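Local coordinates for protein nicotinate-nucleotide--dimethylbenzimidazole phosphoribosyltransferase (Thermus thermophilus HB8, PDB 1WX1) that probably catalyses the transfer of the phosphoribosyl group of nicotinate mononucleotide to 5,6-dimethylbenzimidazole, giving alpha-ribazole 5'-phosphate for cobalamin biosynthesis, at residues A173-L178 against R284-A289; A206-R211 against A223-L228; V231-I236 against F252-G257. One frame throughout, in Å; residues are numbered along the deposited sequence.

Interaction 1: residues A173-L178 against R284-A289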
# COMPACT_ATOMS: atom_id res chain seq x y z
N ALA A 173 -9.31 -18.49 -19.80
CA ALA A 173 -9.85 -19.81 -20.09
C ALA A 173 -9.85 -20.69 -18.85
O ALA A 173 -10.86 -21.34 -18.53
CB ALA A 173 -9.03 -20.47 -21.20
N LEU A 174 -8.72 -20.71 -18.15
CA LEU A 174 -8.58 -21.51 -16.95
C LEU A 174 -9.55 -21.03 -15.87
O LEU A 174 -10.18 -21.83 -15.18
CB LEU A 174 -7.15 -21.45 -16.42
CG LEU A 174 -6.87 -22.23 -15.14
CD1 LEU A 174 -7.23 -23.70 -15.34
CD2 LEU A 174 -5.39 -22.09 -14.76
N THR A 175 -9.68 -19.72 -15.74
CA THR A 175 -10.58 -19.16 -14.73
C THR A 175 -12.03 -19.53 -15.05
O THR A 175 -12.77 -19.99 -14.19
CB THR A 175 -10.44 -17.64 -14.65
OG1 THR A 175 -9.11 -17.30 -14.24
CG2 THR A 175 -11.45 -17.06 -13.66
N ALA A 176 -12.42 -19.34 -16.31
CA ALA A 176 -13.78 -19.66 -16.73
C ALA A 176 -14.07 -21.14 -16.51
O ALA A 176 -15.14 -21.50 -16.00
CB ALA A 176 -13.96 -19.30 -18.21
N ALA A 177 -13.12 -22.00 -16.85
CA ALA A 177 -13.29 -23.44 -16.70
C ALA A 177 -13.44 -23.86 -15.23
O ALA A 177 -14.33 -24.65 -14.89
CB ALA A 177 -12.12 -24.18 -17.34
N LEU A 178 -12.57 -23.35 -14.37
CA LEU A 178 -12.61 -23.69 -12.95
C LEU A 178 -13.81 -23.11 -12.21
O LEU A 178 -14.34 -23.74 -11.31
CB LEU A 178 -11.33 -23.22 -12.25
CG LEU A 178 -10.01 -23.79 -12.77
CD1 LEU A 178 -8.85 -23.24 -11.94
CD2 LEU A 178 -10.05 -25.30 -12.68
N ARG A 284 -11.36 -9.18 -10.41
CA ARG A 284 -12.35 -9.01 -9.35
C ARG A 284 -13.18 -10.28 -9.15
O ARG A 284 -13.48 -10.66 -8.02
CB ARG A 284 -13.28 -7.83 -9.63
CG ARG A 284 -14.42 -7.69 -8.62
CD ARG A 284 -13.91 -7.50 -7.19
NE ARG A 284 -13.65 -6.10 -6.87
CZ ARG A 284 -13.11 -5.67 -5.73
NH1 ARG A 284 -12.78 -6.53 -4.78
NH2 ARG A 284 -12.93 -4.37 -5.53
N HIS A 285 -13.54 -10.94 -10.25
CA HIS A 285 -14.33 -12.17 -10.16
C HIS A 285 -13.57 -13.26 -9.43
O HIS A 285 -14.15 -14.00 -8.63
CB HIS A 285 -14.70 -12.67 -11.56
CG HIS A 285 -15.63 -11.75 -12.30
ND1 HIS A 285 -16.91 -11.49 -11.86
CD2 HIS A 285 -15.46 -11.04 -13.44
CE1 HIS A 285 -17.49 -10.65 -12.70
NE2 HIS A 285 -16.63 -10.37 -13.67
N GLN A 286 -12.28 -13.36 -9.70
CA GLN A 286 -11.44 -14.36 -9.05
C GLN A 286 -11.36 -14.10 -7.55
O GLN A 286 -11.49 -15.03 -6.75
CB GLN A 286 -10.03 -14.33 -9.63
CG GLN A 286 -9.95 -14.66 -11.11
CD GLN A 286 -8.55 -14.47 -11.64
OE1 GLN A 286 -7.89 -13.49 -11.30
NE2 GLN A 286 -8.08 -15.40 -12.46
N LEU A 287 -11.12 -12.85 -7.18
CA LEU A 287 -11.00 -12.48 -5.78
C LEU A 287 -12.33 -12.69 -5.05
O LEU A 287 -12.34 -13.07 -3.88
CB LEU A 287 -10.54 -11.03 -5.65
CG LEU A 287 -9.11 -10.76 -6.14
CD1 LEU A 287 -8.75 -9.32 -5.87
CD2 LEU A 287 -8.12 -11.70 -5.44
N GLU A 288 -13.44 -12.44 -5.73
CA GLU A 288 -14.75 -12.64 -5.12
C GLU A 288 -14.96 -14.14 -4.90
O GLU A 288 -15.47 -14.55 -3.85
CB GLU A 288 -15.86 -12.06 -6.01
CG GLU A 288 -15.90 -10.54 -6.04
CD GLU A 288 -16.27 -9.93 -4.68
OE1 GLU A 288 -17.42 -10.10 -4.23
OE2 GLU A 288 -15.40 -9.29 -4.06
N ALA A 289 -14.57 -14.95 -5.87
CA ALA A 289 -14.72 -16.40 -5.75
C ALA A 289 -13.89 -16.92 -4.58
O ALA A 289 -14.26 -17.89 -3.91
CB ALA A 289 -14.28 -17.08 -7.05

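Interaction 2: residues A206-R211 against A223-L228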
# COMPACT_ATOMS: atom_id res chain seq x y z
N ALA A 206 -14.01 -19.48 -25.55
CA ALA A 206 -15.19 -20.30 -25.81
C ALA A 206 -14.79 -21.62 -26.45
O ALA A 206 -15.35 -22.67 -26.12
CB ALA A 206 -16.17 -19.54 -26.71
N ARG A 207 -13.83 -21.58 -27.37
CA ARG A 207 -13.38 -22.79 -28.05
C ARG A 207 -12.77 -23.76 -27.05
O ARG A 207 -13.06 -24.96 -27.07
CB ARG A 207 -12.34 -22.45 -29.12
CG ARG A 207 -12.78 -21.37 -30.09
CD ARG A 207 -13.23 -21.93 -31.42
NE ARG A 207 -12.12 -22.46 -32.20
CZ ARG A 207 -12.20 -22.82 -33.47
NH1 ARG A 207 -13.35 -22.69 -34.12
NH2 ARG A 207 -11.14 -23.31 -34.10
N ALA A 208 -11.92 -23.24 -26.17
CA ALA A 208 -11.26 -24.07 -25.17
C ALA A 208 -12.27 -24.74 -24.24
O ALA A 208 -12.16 -25.93 -23.96
CB ALA A 208 -10.28 -23.23 -24.36
N LEU A 209 -13.24 -23.97 -23.78
CA LEU A 209 -14.26 -24.50 -22.88
C LEU A 209 -15.04 -25.62 -23.56
O LEU A 209 -15.37 -26.62 -22.94
CB LEU A 209 -15.21 -23.39 -22.44
CG LEU A 209 -14.59 -22.27 -21.59
CD1 LEU A 209 -15.63 -21.19 -21.33
CD2 LEU A 209 -14.08 -22.84 -20.27
N ALA A 210 -15.32 -25.43 -24.85
CA ALA A 210 -16.06 -26.42 -25.62
C ALA A 210 -15.39 -27.80 -25.63
O ALA A 210 -16.05 -28.81 -25.82
CB ALA A 210 -16.26 -25.93 -27.05
N ARG A 211 -14.07 -27.84 -25.42
CA ARG A 211 -13.38 -29.13 -25.42
C ARG A 211 -13.53 -29.88 -24.10
O ARG A 211 -13.25 -31.07 -24.02
CB ARG A 211 -11.89 -28.95 -25.74
CG ARG A 211 -11.59 -28.47 -27.16
CD ARG A 211 -10.11 -28.70 -27.50
NE ARG A 211 -9.21 -28.00 -26.59
CZ ARG A 211 -8.98 -26.69 -26.61
NH1 ARG A 211 -9.57 -25.92 -27.51
NH2 ARG A 211 -8.16 -26.14 -25.71
N ALA A 223 -4.46 -28.50 -18.19
CA ALA A 223 -3.67 -28.96 -19.32
C ALA A 223 -4.40 -28.64 -20.62
O ALA A 223 -3.80 -28.22 -21.61
CB ALA A 223 -3.44 -30.48 -19.21
N GLU A 224 -5.71 -28.84 -20.61
CA GLU A 224 -6.53 -28.60 -21.79
C GLU A 224 -6.65 -27.14 -22.20
O GLU A 224 -6.56 -26.81 -23.38
CB GLU A 224 -7.93 -29.16 -21.56
CG GLU A 224 -8.83 -29.09 -22.78
CD GLU A 224 -8.53 -30.18 -23.78
OE1 GLU A 224 -8.69 -29.93 -25.00
OE2 GLU A 224 -8.15 -31.29 -23.36
N VAL A 225 -6.83 -26.24 -21.23
CA VAL A 225 -7.05 -24.84 -21.57
C VAL A 225 -6.13 -23.79 -20.99
O VAL A 225 -6.28 -22.62 -21.31
CB VAL A 225 -8.48 -24.42 -21.17
CG1 VAL A 225 -9.48 -25.51 -21.54
CG2 VAL A 225 -8.53 -24.16 -19.66
N GLY A 226 -5.18 -24.19 -20.15
CA GLY A 226 -4.31 -23.20 -19.52
C GLY A 226 -2.94 -22.96 -20.12
O GLY A 226 -2.74 -23.11 -21.33
N GLY A 227 -2.02 -22.57 -19.25
CA GLY A 227 -0.65 -22.29 -19.65
C GLY A 227 0.31 -22.98 -18.69
O GLY A 227 -0.05 -23.27 -17.54
N LEU A 228 1.52 -23.24 -19.14
CA LEU A 228 2.52 -23.91 -18.31
C LEU A 228 2.89 -23.15 -17.05
O LEU A 228 3.00 -23.75 -15.98
CB LEU A 228 3.78 -24.18 -19.14
CG LEU A 228 3.57 -25.22 -20.25
CD1 LEU A 228 4.58 -24.99 -21.36
CD2 LEU A 228 3.71 -26.63 -19.66

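Interaction 3: residues V231-I236 against F252-G257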
# COMPACT_ATOMS: atom_id res chain seq x y z
N VAL A 231 0.17 -23.31 -14.36
CA VAL A 231 0.19 -24.57 -13.62
C VAL A 231 1.37 -24.53 -12.64
O VAL A 231 1.26 -25.01 -11.50
CB VAL A 231 0.33 -25.77 -14.57
CG1 VAL A 231 0.46 -27.06 -13.77
CG2 VAL A 231 -0.87 -25.82 -15.50
N ALA A 232 2.49 -23.98 -13.08
CA ALA A 232 3.67 -23.87 -12.21
C ALA A 232 3.33 -22.97 -11.03
O ALA A 232 3.77 -23.21 -9.90
CB ALA A 232 4.85 -23.29 -12.99
N ILE A 233 2.53 -21.93 -11.28
CA ILE A 233 2.14 -21.01 -10.23
C ILE A 233 1.31 -21.75 -9.18
O ILE A 233 1.44 -21.49 -7.98
CB ILE A 233 1.40 -19.80 -10.83
CG1 ILE A 233 2.44 -18.87 -11.47
CG2 ILE A 233 0.60 -19.06 -9.75
CD1 ILE A 233 1.87 -17.81 -12.39
N ALA A 234 0.47 -22.68 -9.62
CA ALA A 234 -0.33 -23.47 -8.68
C ALA A 234 0.65 -24.26 -7.80
O ALA A 234 0.42 -24.42 -6.59
CB ALA A 234 -1.24 -24.41 -9.44
N GLY A 235 1.72 -24.76 -8.40
CA GLY A 235 2.72 -25.52 -7.66
C GLY A 235 3.43 -24.66 -6.63
O GLY A 235 3.72 -25.11 -5.52
N ILE A 236 3.72 -23.42 -7.00
CA ILE A 236 4.39 -22.49 -6.09
C ILE A 236 3.53 -22.30 -4.85
O ILE A 236 4.04 -22.37 -3.72
CB ILE A 236 4.63 -21.13 -6.79
CG1 ILE A 236 5.69 -21.31 -7.88
CG2 ILE A 236 5.06 -20.07 -5.76
CD1 ILE A 236 5.77 -20.14 -8.86
N PHE A 252 -4.21 -11.09 -12.48
CA PHE A 252 -5.12 -12.04 -13.12
C PHE A 252 -4.52 -13.43 -13.43
O PHE A 252 -5.08 -14.45 -13.01
CB PHE A 252 -5.70 -11.39 -14.39
CG PHE A 252 -6.80 -12.18 -15.05
CD1 PHE A 252 -6.72 -12.52 -16.40
CD2 PHE A 252 -7.94 -12.55 -14.34
CE1 PHE A 252 -7.75 -13.22 -17.03
CE2 PHE A 252 -8.98 -13.25 -14.96
CZ PHE A 252 -8.88 -13.59 -16.31
N PRO A 253 -3.40 -13.49 -14.16
CA PRO A 253 -2.81 -14.80 -14.47
C PRO A 253 -2.32 -15.52 -13.21
O PRO A 253 -2.54 -16.72 -13.05
CB PRO A 253 -1.66 -14.44 -15.42
CG PRO A 253 -2.16 -13.18 -16.09
CD PRO A 253 -2.72 -12.42 -14.92
N VAL A 254 -1.67 -14.79 -12.31
CA VAL A 254 -1.19 -15.41 -11.07
C VAL A 254 -2.35 -15.94 -10.24
O VAL A 254 -2.29 -17.04 -9.69
CB VAL A 254 -0.36 -14.40 -10.22
CG1 VAL A 254 -0.17 -14.94 -8.80
CG2 VAL A 254 1.01 -14.18 -10.88
N THR A 255 -3.42 -15.16 -10.16
CA THR A 255 -4.58 -15.57 -9.39
C THR A 255 -5.28 -16.75 -10.05
O THR A 255 -5.90 -17.55 -9.37
CB THR A 255 -5.54 -14.38 -9.19
OG1 THR A 255 -4.82 -13.32 -8.55
CG2 THR A 255 -6.73 -14.77 -8.31
N ALA A 256 -5.16 -16.87 -11.37
CA ALA A 256 -5.76 -18.02 -12.05
C ALA A 256 -4.99 -19.26 -11.58
O ALA A 256 -5.57 -20.32 -11.37
CB ALA A 256 -5.63 -17.86 -13.57
N GLY A 257 -3.68 -19.11 -11.41
CA GLY A 257 -2.87 -20.21 -10.94
C GLY A 257 -3.27 -20.58 -9.52
O GLY A 257 -3.33 -21.76 -9.15

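Interaction 1: residues A173-L178 against R284-A289
A buried polar bridge between two helices, 167-179 and 281-290, rests on Thr175 and Gln286 alone, and it illustrates how one side-chain pair can link two helices whose nearest CA atoms, those of Thr175 and Gln286, are 7.5 Å apart. The two side chains cross at about a right angle. The amide nitrogen NE2 of Gln286 donates to OG1 of Thr175 over 2.8 Å. The bond is distinctly bent, at 141°, and the hydroxyl oxygen is tilted 16° out of the amide plane. Beside this bond, CG2 of Thr175 rests on CG of Gln286 at 3.8 Å, so the pair has an apolar half as well. In Thr175, OG1 stands beside the backbone N (chi1 -63°), which lets it bond to the carbonyl O of Ala171 one turn earlier in its own helix. The buried OG1 thus has NE2 and Ala171 O as partners, while NE2 has OG1 and also Phe252 O, at the start of helix 252-264. The Gln286 chain, extended beyond CG, reaches in alongside that helix, where it touches Thr255, Ala256 and Leu259. Thr175 also lies on Ala256 of the same helix and on Val186 of helix 183-186.

Interaction 2: residues A206-R211 against A223-L228
Helix 195-210 and helix 218-225 come together near their C-terminal ends, with the CA atoms of Ala208 and Val225 only 5.6 Å apart; Gly226 then leaves the helical conformation and Gly227 takes the N-cap position of helix 228-242. At this close point CB of Ala208 packs on CG1 of Val225 at 3.7 Å. Beside it, Arg211 grips Glu224 side-on with two nitrogens. NE reaches OE1 of Glu224 at 2.6 Å, nearly in the guanidinium plane and on the anti lone pair of the oxygen, forming a salt bridge although guanidinium and carboxylate are turned 44° apart. NH2 donates to the main-chain O of Glu224 at 2.9 Å, arriving from above that carbonyl's plane. A bend at chi3 (-59°) folds the guanidinium back so that one face lies over the O of Ala208. With an alanine at Arg211, the Glu224 carboxylate would probably lose its cationic mate and the carbonyl O of Glu224 this donor. Beyond the pair, NH2 also bonds to Leu125 O, and the backbone of Glu224 pairs with that of Ala130. Leu209 and Val225 both rest on helix 167-179, while Ala223 touches helix 133-152.

Interaction 3: residues V231-I236 against F252-G257
Ile233 carries most of the contact where helix 228-242 crosses helix 252-264, meeting Val254 and Gly257 with its two branches. Its CB projects toward the opposing helix and there divides. The short branch, CG2, stands anti to the backbone N and lies against the backbone between Val254 and Gly257: it is 3.5 Å from the carbonyl O of Val254 and 3.8 Å from CA of Gly257. The longer branch leaves through CG1, which is anti to the carbonyl carbon, and continues nearly straight (chi2 166°) to CD1. That terminal methyl reaches CG2 of Val254 at 4.0 Å, the two side chains crossing at about a right angle. The place taken by CG2 depends on the bare CA of Gly257, since a beta carbon there would clash with it. Next to this, CB of Ala234 touches the carbonyl O of Gly257 at 3.4 Å, and these two residues have CA atoms just 4.7 Å apart. The axes of segments 231-236 and 252-257 come within 8.0 Å at a crossing angle of -63°, with no hydrogen bond between them; the lack of a side chain at Gly257 is consistent with the close backbone approach. Ile233 and Val254 both also touch Asp162 on strand 157-163. The two helices precede and follow strand 247-249, a member of the parallel sheet with strand order 3-2-1-4-5-6, an arrangement characteristic of Rossmann-like alpha/beta folds.

Overall arrangement
Helix 252-264 joins interactions 1 and 3, whose centres are about 12 Å apart: Gln286 NE2 probably donates to Phe252 O at 3.2 Å, and Thr175 OG1 meets Ala256 CB at 3.6 Å. Helix 167-179 does the same for interactions 1 and 2, with centres about 14 Å apart, where Ala173 CB packs on Val225 O at 3.5 Å. Interactions 2 and 3 do not touch but follow one another along the chain, helix 218-225 being followed, after Gly226 and Gly227, by helix 228-242. Their surroundings differ: Val254 in interaction 3 has its side chain about 8 Å from that of Glu304, the predicted proton acceptor, whereas the side chain of Arg211 in interaction 2 lies about 7 Å from a bound sodium ion.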